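Local atomic coordinates of xylulose kinase (Escherichia coli, PDB entry 2ITM), a protein that phosphorylates D-xylulose to D-xylulose 5-phosphate at the expense of ATP, and also accepts 1-deoxy-D-xylulose with lower efficiency. Residues 7-12 against 74-79; 29-34 against 46-51; 259-264 against 383-388. All blocks are in the same frame, centred on the assembly; numbering follows the deposited sequence.

Contact 1 (7-12 against 74-79). With XUL (D-xylulose), chain C.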
ATOM      1  N   LEU A   7     -36.798  10.266  -4.388  1.00 24.82           N
ATOM      2  CA  LEU A   7     -36.543   8.908  -4.804  1.00 19.26           C
ATOM      3  C   LEU A   7     -35.057   8.705  -4.998  1.00 33.44           C
ATOM      4  O   LEU A   7     -34.512   8.992  -6.054  1.00 25.83           O
ATOM      5  CB  LEU A   7     -37.293   8.618  -6.106  1.00 26.85           C
ATOM      6  CG  LEU A   7     -37.892   7.254  -6.338  1.00 32.72           C
ATOM      7  CD1 LEU A   7     -38.100   7.000  -7.793  1.00 23.03           C
ATOM      8  CD2 LEU A   7     -37.051   6.180  -5.737  1.00 34.26           C
ATOM      9  N   GLY A   8     -34.408   8.207  -3.962  1.00 21.58           N
ATOM     10  CA  GLY A   8     -33.011   7.868  -4.037  1.00 26.17           C
ATOM     11  C   GLY A   8     -32.774   6.498  -4.596  1.00 30.00           C
ATOM     12  O   GLY A   8     -33.681   5.853  -5.097  1.00 23.37           O
ATOM     13  N   THR A   9     -31.533   6.050  -4.516  1.00 25.23           N
ATOM     14  CA  THR A   9     -31.198   4.701  -4.914  1.00 32.45           C
ATOM     15  C   THR A   9     -31.420   3.713  -3.770  1.00 21.61           C
ATOM     16  O   THR A   9     -31.899   2.625  -3.981  1.00 30.02           O
ATOM     17  CB  THR A   9     -29.761   4.626  -5.423  1.00 32.47           C
ATOM     18  OG1 THR A   9     -29.485   5.748  -6.260  1.00 34.88           O
ATOM     19  CG2 THR A   9     -29.610   3.480  -6.367  1.00 39.13           C
ATOM     20  N   SER A  10     -31.075   4.121  -2.564  1.00 28.37           N
ATOM     21  CA  SER A  10     -31.058   3.203  -1.442  1.00 29.31           C
ATOM     22  C   SER A  10     -32.245   3.404  -0.532  1.00 31.15           C
ATOM     23  O   SER A  10     -32.397   2.684   0.435  1.00 37.08           O
ATOM     24  CB  SER A  10     -29.779   3.366  -0.644  1.00 45.45           C
ATOM     25  OG  SER A  10     -29.725   4.624  -0.054  1.00 43.91           O
ATOM     26  N   GLY A  11     -33.067   4.376  -0.870  1.00 34.06           N
ATOM     27  CA  GLY A  11     -34.351   4.579  -0.230  1.00 29.97           C
ATOM     28  C   GLY A  11     -35.144   5.773  -0.737  1.00 24.57           C
ATOM     29  O   GLY A  11     -34.653   6.564  -1.520  1.00 22.73           O
ATOM     30  N   VAL A  12     -36.382   5.890  -0.279  1.00 28.70           N
ATOM     31  CA  VAL A  12     -37.137   7.124  -0.420  1.00 30.66           C
ATOM     32  C   VAL A  12     -37.267   7.941   0.849  1.00 32.60           C
ATOM     33  O   VAL A  12     -37.434   7.418   1.937  1.00 26.61           O
ATOM     34  CB  VAL A  12     -38.520   6.914  -1.032  1.00 31.77           C
ATOM     35  CG1 VAL A  12     -38.425   6.246  -2.357  1.00 35.63           C
ATOM     36  CG2 VAL A  12     -39.409   6.117  -0.108  1.00 67.35           C
ATOM     37  N   ALA A  74     -38.110  14.755  -6.383  1.00 20.46           N
ATOM     38  CA  ALA A  74     -36.786  14.628  -6.952  1.00 25.05           C
ATOM     39  C   ALA A  74     -36.352  13.165  -6.974  1.00 26.83           C
ATOM     40  O   ALA A  74     -36.978  12.329  -6.340  1.00 23.27           O
ATOM     41  CB  ALA A  74     -35.780  15.431  -6.150  1.00 17.48           C
ATOM     42  N   GLY A  75     -35.291  12.873  -7.706  1.00 24.27           N
ATOM     43  CA  GLY A  75     -34.954  11.507  -8.040  1.00 30.18           C
ATOM     44  C   GLY A  75     -33.533  11.253  -8.496  1.00 26.29           C
ATOM     45  O   GLY A  75     -32.906  12.087  -9.125  1.00 19.28           O
ATOM     46  N   GLN A  76     -33.045  10.073  -8.161  1.00 23.03           N
ATOM     47  CA  GLN A  76     -31.914   9.479  -8.835  1.00 25.95           C
ATOM     48  C   GLN A  76     -32.006   9.658 -10.346  1.00 21.10           C
ATOM     49  O   GLN A  76     -33.006   9.342 -10.959  1.00 22.18           O
ATOM     50  CB  GLN A  76     -31.763   8.002  -8.453  1.00 20.02           C
ATOM     51  CG  GLN A  76     -32.923   7.122  -8.861  1.00 25.51           C
ATOM     52  CD  GLN A  76     -32.611   5.639  -8.814  1.00 27.88           C
ATOM     53  OE1 GLN A  76     -31.808   5.146  -9.580  1.00 22.14           O
ATOM     54  NE2 GLN A  76     -33.272   4.933  -7.920  1.00 28.20           N
ATOM     55  N   MET A  77     -30.942  10.178 -10.923  1.00 21.62           N
ATOM     56  CA  MET A  77     -30.954  10.610 -12.304  1.00 17.46           C
ATOM     57  C   MET A  77     -30.728   9.430 -13.254  1.00 24.65           C
ATOM     58  O   MET A  77     -30.271   8.385 -12.840  1.00 20.81           O
ATOM     59  CB  MET A  77     -29.906  11.699 -12.518  1.00 26.04           C
ATOM     60  CG  MET A  77     -30.025  12.886 -11.560  1.00 17.46           C
ATOM     61  SD  MET A  77     -28.634  14.003 -11.613  1.00 30.51           S
ATOM     62  CE  MET A  77     -28.910  14.750 -13.172  1.00 13.24           C
ATOM     63  N   HIS A  78     -31.059   9.617 -14.526  1.00 18.14           N
ATOM     64  CA  HIS A  78     -30.559   8.765 -15.596  1.00 22.40           C
ATOM     65  C   HIS A  78     -31.091   7.333 -15.690  1.00 22.14           C
ATOM     66  O   HIS A  78     -30.676   6.583 -16.553  1.00 44.56           O
ATOM     67  CB  HIS A  78     -29.065   8.521 -15.445  1.00 15.62           C
ATOM     68  CG  HIS A  78     -28.257   9.767 -15.316  1.00 21.28           C
ATOM     69  ND1 HIS A  78     -28.280  10.771 -16.254  1.00 27.48           N
ATOM     70  CD2 HIS A  78     -27.389  10.164 -14.362  1.00 27.64           C
ATOM     71  CE1 HIS A  78     -27.465  11.734 -15.880  1.00 25.73           C
ATOM     72  NE2 HIS A  78     -26.916  11.393 -14.733  1.00 22.18           N
ATOM     73  N   GLY A  79     -31.971   6.952 -14.774  1.00 25.38           N
ATOM     74  CA  GLY A  79     -32.550   5.625 -14.752  1.00 24.03           C
ATOM     75  C   GLY A  79     -33.499   5.456 -15.925  1.00 30.28           C
ATOM     76  O   GLY A  79     -34.332   6.304 -16.185  1.00 19.27           O
TER
HETATM   77  C1  XUL C4930     -24.687  11.812 -12.298  1.00 94.04           C
HETATM   78  C2  XUL C4930     -24.862  11.987 -10.799  1.00101.84           C
HETATM   79  C3  XUL C4930     -26.230  11.865 -10.226  1.00 47.09           C
HETATM   80  C4  XUL C4930     -26.198  10.624  -9.373  1.00 57.13           C
HETATM   81  C5  XUL C4930     -27.579  10.103  -9.036  1.00 32.58           C
HETATM   82  O1  XUL C4930     -24.939  13.014 -12.979  1.00 49.32           O
HETATM   83  O2  XUL C4930     -23.781  11.683  -9.945  1.00 96.61           O
HETATM   84  O3  XUL C4930     -27.080  11.605 -11.305  1.00101.39           O
HETATM   85  O4  XUL C4930     -25.506   9.682 -10.145  1.00 93.06           O
HETATM   86  O5  XUL C4930     -28.529  10.902  -9.666  1.00 37.74           O
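Leu7 and Gly75 pair as parallel neighbours at the ends of their strands, and two backbone bonds flank the pair. Leu7 N gives its hydrogen to Ala74 O at 2.8 Å. Gln76 N gives its own to Leu7 O at 2.8 Å, nearly along the C=O axis. Leu7 O also receives a CA-H contact from Gly75. Beyond the strands, Gln76 continues the link with its side chain. Its CG sits between the backbone N and the carbonyl carbon (chi1 63°), and the extended chain carries NE2 to Gly8 O at 3.0 Å, a weak bond. Thr9 crosses the glutamine chain at about a right angle, and its OG1 bonds to Trp96. With an alanine here in place of Gln76, Gly8 O would probably lose this donor and a gap would open beside Thr9. The next two residues hold D-xylulose. Met77 N donates to O5 of the sugar at 2.8 Å. His78 NE2 and O1 of the sugar share a hydrogen bond of 3.1 Å, near the ring plane, while ND1 bonds to Gly173 O. Asp233, the probable proton acceptor, also bonds the sugar. Strands 2-7 and 70-75 lie centrally in the N-terminal domain sheet, with Trp48 of helix 45-62 and Pro152 of helix 152-161 packed on Leu7 and Gln76.

Contact 2 (29-34 against 46-51)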
ATOM      1  N   GLU A  29     -37.912   5.305   3.783  1.00 35.79           N
ATOM      2  CA  GLU A  29     -38.157   3.896   3.526  1.00 35.43           C
ATOM      3  C   GLU A  29     -37.062   3.324   2.658  1.00 34.18           C
ATOM      4  O   GLU A  29     -36.636   3.946   1.705  1.00 33.05           O
ATOM      5  CB  GLU A  29     -39.496   3.703   2.839  1.00 30.25           C
ATOM      6  CG  GLU A  29     -40.706   4.003   3.706  1.00 27.53           C
ATOM      7  CD  GLU A  29     -40.981   2.897   4.683  1.00 48.78           C
ATOM      8  OE1 GLU A  29     -40.850   1.726   4.289  1.00 38.58           O
ATOM      9  OE2 GLU A  29     -41.315   3.201   5.837  1.00 53.52           O
ATOM     10  N   LYS A  30     -36.616   2.127   2.993  1.00 30.28           N
ATOM     11  CA  LYS A  30     -35.476   1.539   2.329  1.00 44.25           C
ATOM     12  C   LYS A  30     -35.837   0.940   0.992  1.00 40.39           C
ATOM     13  O   LYS A  30     -36.981   0.605   0.740  1.00 26.55           O
ATOM     14  CB  LYS A  30     -34.771   0.533   3.235  1.00 57.07           C
ATOM     15  CG  LYS A  30     -33.878   1.186   4.274  1.00 53.35           C
ATOM     16  CD  LYS A  30     -33.035   0.185   5.043  1.00 53.83           C
ATOM     17  CE  LYS A  30     -32.740   0.702   6.433  1.00 60.04           C
ATOM     18  NZ  LYS A  30     -31.364   0.410   6.884  1.00 58.03           N
ATOM     19  N   LEU A  31     -34.835   0.836   0.130  1.00 32.57           N
ATOM     20  CA  LEU A  31     -34.960   0.218  -1.173  1.00 33.74           C
ATOM     21  C   LEU A  31     -33.822  -0.783  -1.371  1.00 43.58           C
ATOM     22  O   LEU A  31     -32.694  -0.510  -1.006  1.00 43.27           O
ATOM     23  CB  LEU A  31     -34.839   1.294  -2.238  1.00 28.85           C
ATOM     24  CG  LEU A  31     -35.971   1.650  -3.191  1.00 30.63           C
ATOM     25  CD1 LEU A  31     -37.317   1.226  -2.735  1.00 34.70           C
ATOM     26  CD2 LEU A  31     -35.945   3.110  -3.513  1.00 27.91           C
ATOM     27  N   THR A  32     -34.102  -1.923  -1.980  1.00 41.45           N
ATOM     28  CA  THR A  32     -33.029  -2.791  -2.453  1.00 43.25           C
ATOM     29  C   THR A  32     -32.606  -2.513  -3.883  1.00 36.14           C
ATOM     30  O   THR A  32     -33.338  -1.921  -4.651  1.00 35.38           O
ATOM     31  CB  THR A  32     -33.372  -4.277  -2.286  1.00 35.14           C
ATOM     32  OG1 THR A  32     -34.533  -4.590  -3.049  1.00 40.87           O
ATOM     33  CG2 THR A  32     -33.780  -4.586  -0.868  1.00 34.82           C
ATOM     34  N   VAL A  33     -31.408  -2.964  -4.221  1.00 38.80           N
ATOM     35  CA  VAL A  33     -30.926  -2.940  -5.590  1.00 33.41           C
ATOM     36  C   VAL A  33     -30.604  -4.353  -6.021  1.00 49.07           C
ATOM     37  O   VAL A  33     -30.227  -5.191  -5.211  1.00 40.49           O
ATOM     38  CB  VAL A  33     -29.657  -2.108  -5.715  1.00 35.97           C
ATOM     39  CG1 VAL A  33     -29.185  -2.050  -7.150  1.00 26.71           C
ATOM     40  CG2 VAL A  33     -29.871  -0.730  -5.158  1.00 35.04           C
ATOM     41  N   SER A  34     -30.770  -4.615  -7.304  1.00 36.01           N
ATOM     42  CA  SER A  34     -30.620  -5.952  -7.819  1.00 37.16           C
ATOM     43  C   SER A  34     -29.541  -5.982  -8.894  1.00 33.75           C
ATOM     44  O   SER A  34     -29.553  -5.187  -9.818  1.00 28.24           O
ATOM     45  CB  SER A  34     -31.950  -6.471  -8.345  1.00 27.14           C
ATOM     46  OG  SER A  34     -31.759  -7.368  -9.407  1.00 38.42           O
ATOM     47  N   GLU A  46     -41.988  -0.871  -9.470  1.00 31.15           N
ATOM     48  CA  GLU A  46     -43.022  -1.108  -8.489  1.00 27.70           C
ATOM     49  C   GLU A  46     -42.544  -0.939  -7.048  1.00 26.82           C
ATOM     50  O   GLU A  46     -43.277  -0.454  -6.209  1.00 30.70           O
ATOM     51  CB  GLU A  46     -43.689  -2.463  -8.699  1.00 31.67           C
ATOM     52  CG  GLU A  46     -44.854  -2.736  -7.771  1.00 41.73           C
ATOM     53  CD  GLU A  46     -46.048  -1.851  -8.040  1.00 42.49           C
ATOM     54  OE1 GLU A  46     -46.299  -1.520  -9.207  1.00 54.17           O
ATOM     55  OE2 GLU A  46     -46.738  -1.494  -7.078  1.00 42.05           O
ATOM     56  N   GLN A  47     -41.311  -1.330  -6.775  1.00 26.39           N
ATOM     57  CA  GLN A  47     -40.715  -1.090  -5.481  1.00 29.57           C
ATOM     58  C   GLN A  47     -40.571   0.391  -5.144  1.00 21.72           C
ATOM     59  O   GLN A  47     -40.647   0.758  -3.985  1.00 20.85           O
ATOM     60  CB  GLN A  47     -39.375  -1.810  -5.341  1.00 46.68           C
ATOM     61  CG  GLN A  47     -38.839  -1.855  -3.901  1.00 79.00           C
ATOM     62  CD  GLN A  47     -37.320  -2.141  -3.797  1.00 85.29           C
ATOM     63  OE1 GLN A  47     -36.608  -2.094  -4.800  1.00 59.79           O
ATOM     64  NE2 GLN A  47     -36.846  -2.432  -2.589  1.00 41.85           N
ATOM     65  N   TRP A  48     -40.365   1.234  -6.153  1.00 21.20           N
ATOM     66  CA  TRP A  48     -40.372   2.680  -5.951  1.00 27.68           C
ATOM     67  C   TRP A  48     -41.718   3.132  -5.415  1.00 30.89           C
ATOM     68  O   TRP A  48     -41.799   3.928  -4.500  1.00 32.98           O
ATOM     69  CB  TRP A  48     -40.064   3.432  -7.241  1.00 33.42           C
ATOM     70  CG  TRP A  48     -38.728   3.160  -7.829  1.00 25.53           C
ATOM     71  CD1 TRP A  48     -37.625   2.715  -7.187  1.00 20.19           C
ATOM     72  CD2 TRP A  48     -38.353   3.335  -9.208  1.00 24.27           C
ATOM     73  NE1 TRP A  48     -36.561   2.592  -8.061  1.00 27.80           N
ATOM     74  CE2 TRP A  48     -36.999   2.976  -9.321  1.00 18.27           C
ATOM     75  CE3 TRP A  48     -39.024   3.760 -10.354  1.00 20.94           C
ATOM     76  CZ2 TRP A  48     -36.308   3.005 -10.521  1.00 31.71           C
ATOM     77  CZ3 TRP A  48     -38.355   3.793 -11.538  1.00 22.89           C
ATOM     78  CH2 TRP A  48     -37.018   3.423 -11.623  1.00 28.65           C
ATOM     79  N   TRP A  49     -42.783   2.610  -5.999  1.00 37.39           N
ATOM     80  CA  TRP A  49     -44.094   3.069  -5.628  1.00 27.06           C
ATOM     81  C   TRP A  49     -44.442   2.589  -4.236  1.00 33.26           C
ATOM     82  O   TRP A  49     -44.841   3.376  -3.398  1.00 23.59           O
ATOM     83  CB  TRP A  49     -45.156   2.625  -6.616  1.00 21.06           C
ATOM     84  CG  TRP A  49     -46.523   2.823  -6.074  1.00 33.20           C
ATOM     85  CD1 TRP A  49     -47.346   1.873  -5.576  1.00 39.97           C
ATOM     86  CD2 TRP A  49     -47.217   4.058  -5.937  1.00 34.36           C
ATOM     87  NE1 TRP A  49     -48.520   2.433  -5.155  1.00 33.17           N
ATOM     88  CE2 TRP A  49     -48.462   3.780  -5.364  1.00 34.79           C
ATOM     89  CE3 TRP A  49     -46.911   5.382  -6.241  1.00 25.09           C
ATOM     90  CZ2 TRP A  49     -49.389   4.761  -5.096  1.00 42.36           C
ATOM     91  CZ3 TRP A  49     -47.821   6.329  -5.991  1.00 22.89           C
ATOM     92  CH2 TRP A  49     -49.049   6.022  -5.430  1.00 40.16           C
ATOM     93  N   GLN A  50     -44.293   1.295  -4.001  1.00 30.02           N
ATOM     94  CA  GLN A  50     -44.626   0.736  -2.708  1.00 29.61           C
ATOM     95  C   GLN A  50     -43.859   1.435  -1.597  1.00 33.68           C
ATOM     96  O   GLN A  50     -44.401   1.702  -0.540  1.00 34.54           O
ATOM     97  CB  GLN A  50     -44.397  -0.778  -2.672  1.00 33.36           C
ATOM     98  CG  GLN A  50     -45.248  -1.573  -3.661  1.00 50.49           C
ATOM     99  CD  GLN A  50     -46.734  -1.362  -3.477  1.00 53.94           C
ATOM    100  OE1 GLN A  50     -47.505  -1.499  -4.417  1.00 54.22           O
ATOM    101  NE2 GLN A  50     -47.137  -1.029  -2.269  1.00 41.80           N
ATOM    102  N   ALA A  51     -42.599   1.742  -1.849  1.00 26.02           N
ATOM    103  CA  ALA A  51     -41.807   2.468  -0.884  1.00 29.38           C
ATOM    104  C   ALA A  51     -42.338   3.860  -0.631  1.00 24.71           C
ATOM    105  O   ALA A  51     -42.398   4.297   0.505  1.00 31.97           O
ATOM    106  CB  ALA A  51     -40.367   2.520  -1.291  1.00 34.14           C
TER
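Gln47 stretches from its helix toward Leu31 and Thr32 with CG anti to the backbone N (chi1 -167°) and the chain extended beyond it. Leu31 answers with unusual torsions, chi1 -116° and chi2 20°, both away from the staggered values. They send its two methyls to different residues of the helix. CD1 lies 3.6 Å from CB of Ala51 and 3.5 Å from CD of Gln47. The leucine and glutamine chains run past each other in opposite directions, and the methyl lies alongside CG and the amide carbon of the glutamine. CD2 goes to Trp48, 4.1 Å from CD1 of the indole, and the two side chains cross at about a right angle. Leu31 thus packs against Gln47, Trp48 and Ala51 of the one helix, spanning about one turn.

Thr32 lies across the amide end of Gln47, again at about a right angle. This polar edge is nearer the surface than the leucine. At the other end of the contact, Glu29 lays CG 3.6 Å from Ala51 O. Its carboxylate leads on to a salt bridge with Arg54.

The contact joins the outermost strand of the N-terminal domain sheet, 23-30, and the chain just after it to helix 45-62, which packs on that sheet. Backbone bonds from Glu29 to Val12 and from Leu31 to Ser10 tie the strand side to strand 11-17 and the turn before it. Leu7 of strand 2-7 touches both Leu31 and Trp48. Trp48 also packs on Pro152 and Tyr155 of helix 152-161.

Contact 3 (259-264 against 383-388)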
ATOM      1  N   TYR A 259     -19.350  18.558  -6.599  1.00 25.31           N
ATOM      2  CA  TYR A 259     -19.228  19.994  -6.773  1.00 27.74           C
ATOM      3  C   TYR A 259     -20.246  20.480  -7.779  1.00 30.74           C
ATOM      4  O   TYR A 259     -20.268  20.032  -8.911  1.00 31.28           O
ATOM      5  CB  TYR A 259     -17.809  20.367  -7.207  1.00 28.25           C
ATOM      6  CG  TYR A 259     -17.492  21.849  -7.234  1.00 16.11           C
ATOM      7  CD1 TYR A 259     -17.650  22.637  -6.117  1.00 26.85           C
ATOM      8  CD2 TYR A 259     -17.003  22.451  -8.382  1.00 23.69           C
ATOM      9  CE1 TYR A 259     -17.354  23.974  -6.147  1.00 30.11           C
ATOM     10  CE2 TYR A 259     -16.704  23.791  -8.419  1.00 22.43           C
ATOM     11  CZ  TYR A 259     -16.883  24.547  -7.294  1.00 32.55           C
ATOM     12  OH  TYR A 259     -16.584  25.875  -7.319  1.00 36.25           O
ATOM     13  N   PHE A 260     -21.094  21.397  -7.343  1.00 27.36           N
ATOM     14  CA  PHE A 260     -22.211  21.875  -8.136  1.00 25.43           C
ATOM     15  C   PHE A 260     -22.107  23.387  -8.256  1.00 29.91           C
ATOM     16  O   PHE A 260     -22.034  24.081  -7.256  1.00 29.14           O
ATOM     17  CB  PHE A 260     -23.520  21.488  -7.445  1.00 33.49           C
ATOM     18  CG  PHE A 260     -24.745  21.750  -8.252  1.00 16.13           C
ATOM     19  CD1 PHE A 260     -25.489  20.713  -8.757  1.00 35.66           C
ATOM     20  CD2 PHE A 260     -25.177  23.028  -8.473  1.00 34.85           C
ATOM     21  CE1 PHE A 260     -26.620  20.949  -9.489  1.00 36.37           C
ATOM     22  CE2 PHE A 260     -26.315  23.272  -9.204  1.00 28.07           C
ATOM     23  CZ  PHE A 260     -27.030  22.231  -9.713  1.00 38.66           C
ATOM     24  N   ALA A 261     -22.054  23.873  -9.480  1.00 19.55           N
ATOM     25  CA  ALA A 261     -21.936  25.291  -9.721  1.00 28.94           C
ATOM     26  C   ALA A 261     -22.888  25.755 -10.803  1.00 34.25           C
ATOM     27  O   ALA A 261     -22.884  25.230 -11.905  1.00 31.23           O
ATOM     28  CB  ALA A 261     -20.528  25.646 -10.073  1.00 31.52           C
ATOM     29  N   VAL A 262     -23.698  26.746 -10.478  1.00 22.19           N
ATOM     30  CA  VAL A 262     -24.569  27.383 -11.442  1.00 23.97           C
ATOM     31  C   VAL A 262     -23.792  28.285 -12.380  1.00 21.17           C
ATOM     32  O   VAL A 262     -23.015  29.105 -11.943  1.00 29.86           O
ATOM     33  CB  VAL A 262     -25.632  28.222 -10.753  1.00 33.31           C
ATOM     34  CG1 VAL A 262     -26.466  28.928 -11.760  1.00 30.29           C
ATOM     35  CG2 VAL A 262     -26.481  27.372  -9.864  1.00 31.85           C
ATOM     36  N   SER A 263     -24.017  28.115 -13.672  1.00 33.58           N
ATOM     37  CA  SER A 263     -23.207  28.765 -14.690  1.00 25.49           C
ATOM     38  C   SER A 263     -23.894  29.992 -15.260  1.00 41.24           C
ATOM     39  O   SER A 263     -25.081  30.191 -15.072  1.00 29.28           O
ATOM     40  CB  SER A 263     -22.849  27.800 -15.816  1.00 31.10           C
ATOM     41  OG  SER A 263     -23.984  27.317 -16.486  1.00 33.20           O
ATOM     42  N   GLU A 264     -23.125  30.796 -15.977  1.00 34.20           N
ATOM     43  CA  GLU A 264     -23.670  31.860 -16.791  1.00 40.87           C
ATOM     44  C   GLU A 264     -24.140  31.364 -18.150  1.00 46.17           C
ATOM     45  O   GLU A 264     -23.365  31.231 -19.088  1.00 34.38           O
ATOM     46  CB  GLU A 264     -22.663  32.991 -16.943  1.00 51.51           C
ATOM     47  CG  GLU A 264     -23.261  34.307 -17.395  1.00 60.96           C
ATOM     48  CD  GLU A 264     -24.243  34.890 -16.400  1.00 54.59           C
ATOM     49  OE1 GLU A 264     -23.821  35.261 -15.296  1.00 71.94           O
ATOM     50  OE2 GLU A 264     -25.433  34.984 -16.724  1.00 49.44           O
ATOM     51  N   CYS A 383     -13.864  25.758 -16.847  1.00 25.51           N
ATOM     52  CA  CYS A 383     -14.913  25.603 -17.836  1.00 32.83           C
ATOM     53  C   CYS A 383     -15.593  26.945 -18.050  1.00 35.57           C
ATOM     54  O   CYS A 383     -16.242  27.163 -19.057  1.00 34.90           O
ATOM     55  CB  CYS A 383     -15.926  24.536 -17.404  1.00 24.37           C
ATOM     56  SG  CYS A 383     -15.330  22.837 -17.422  1.00 28.49           S
ATOM     57  N   GLY A 384     -15.419  27.839 -17.084  1.00 41.86           N
ATOM     58  CA  GLY A 384     -16.000  29.165 -17.117  1.00 35.32           C
ATOM     59  C   GLY A 384     -16.837  29.505 -15.900  1.00 34.12           C
ATOM     60  O   GLY A 384     -17.745  30.310 -15.985  1.00 35.79           O
ATOM     61  N   ILE A 385     -16.534  28.890 -14.767  1.00 28.35           N
ATOM     62  CA  ILE A 385     -17.205  29.210 -13.517  1.00 38.26           C
ATOM     63  C   ILE A 385     -16.294  30.031 -12.624  1.00 36.77           C
ATOM     64  O   ILE A 385     -15.137  29.697 -12.444  1.00 49.09           O
ATOM     65  CB  ILE A 385     -17.632  27.920 -12.783  1.00 40.40           C
ATOM     66  CG1 ILE A 385     -18.525  27.059 -13.670  1.00 39.86           C
ATOM     67  CG2 ILE A 385     -18.327  28.248 -11.487  1.00 34.57           C
ATOM     68  CD1 ILE A 385     -19.973  27.360 -13.549  1.00 38.00           C
ATOM     69  N   LYS A 386     -16.817  31.109 -12.064  1.00 48.10           N
ATOM     70  CA  LYS A 386     -16.033  31.953 -11.179  1.00 41.91           C
ATOM     71  C   LYS A 386     -16.794  32.369  -9.930  1.00 34.90           C
ATOM     72  O   LYS A 386     -17.491  33.373  -9.916  1.00 33.70           O
ATOM     73  CB  LYS A 386     -15.515  33.177 -11.932  1.00 63.31           C
ATOM     74  CG  LYS A 386     -14.672  34.139 -11.107  1.00 67.66           C
ATOM     75  CD  LYS A 386     -13.542  33.450 -10.383  1.00 73.52           C
ATOM     76  CE  LYS A 386     -13.680  33.605  -8.880  1.00 78.19           C
ATOM     77  NZ  LYS A 386     -13.346  32.356  -8.129  1.00 56.22           N
ATOM     78  N   PRO A 387     -16.645  31.583  -8.879  1.00 33.51           N
ATOM     79  CA  PRO A 387     -17.406  31.789  -7.652  1.00 41.22           C
ATOM     80  C   PRO A 387     -16.821  32.897  -6.782  1.00 42.78           C
ATOM     81  O   PRO A 387     -15.615  33.022  -6.692  1.00 44.31           O
ATOM     82  CB  PRO A 387     -17.310  30.437  -6.954  1.00 35.29           C
ATOM     83  CG  PRO A 387     -16.158  29.776  -7.542  1.00 47.39           C
ATOM     84  CD  PRO A 387     -16.032  30.250  -8.938  1.00 42.09           C
ATOM     85  N   GLN A 388     -17.676  33.675  -6.164  1.00 43.30           N
ATOM     86  CA  GLN A 388     -17.251  34.578  -5.106  1.00 36.15           C
ATOM     87  C   GLN A 388     -16.945  33.811  -3.842  1.00 46.65           C
ATOM     88  O   GLN A 388     -16.033  34.138  -3.095  1.00 36.40           O
ATOM     89  CB  GLN A 388     -18.350  35.575  -4.788  1.00 48.16           C
ATOM     90  CG  GLN A 388     -18.996  36.239  -5.970  1.00 68.41           C
ATOM     91  CD  GLN A 388     -20.151  37.117  -5.555  1.00 56.15           C
ATOM     92  OE1 GLN A 388     -20.090  37.773  -4.525  1.00 79.16           O
ATOM     93  NE2 GLN A 388     -21.200  37.126  -6.343  1.00 69.48           N
TER
HETATM   94  O   HOH W   1     -20.251  30.971 -15.079  1.00 31.70           O
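Ala261 and Ile385 meet in the C-terminal domain of this FGGY kinase, where the end of strand 257-262 meets the loop from helix 358-381 to strand 390-393. The domain has the actin-like ATPase fold. Ile385 fills the tight part. Its CG2, anti to the backbone N, lies 3.7 Å from CB of Ala261. Its other branch follows the strand outward, and CD1 comes to 3.7 Å from CB of Ser263. Leu287 of strand 285-291 and Val380 of helix 358-381 pack on the same isoleucine. Further along, OH of Tyr259 comes to 3.9 Å from CG of Pro387, and the same hydroxyl bonds to His381.

No direct hydrogen bond joins the segments. The side near Gly384 and Glu264 is looser, and both residues are exposed. Gly384 leaves the helical conformation with a positive phi of 125°. A CB at these angles would press on the carbonyl O of Cys383. Lys386 points away from the strand, and its NZ turns back to Pro387 O at 2.8 Å. Across the wet side a single water links the backbones: it accepts from Glu264 N at 3.0 Å and donates to Gly384 O at 2.7 Å.

Overall arrangement
Contacts 1 and 2 belong to the N-terminal domain and touch each other. Their centres are 10 Å apart, and contact 2 is nested in the chain loop that contact 1 closes. Both reach the same sheet. Contact 1 lies at the ends of two central strands, is buried, and works by backbone bonds that lead into the sugar site. Contact 2 is at the sheet's outer strand and is only partly buried; apolar packing against a helix gives way there to polar groups at the rim. Contact 3 is in the C-terminal domain, its centre about 25 Å from that of contact 1. Its touching residues are buried and mainly apolar, with one bridging water at the exposed side and no direct hydrogen bond.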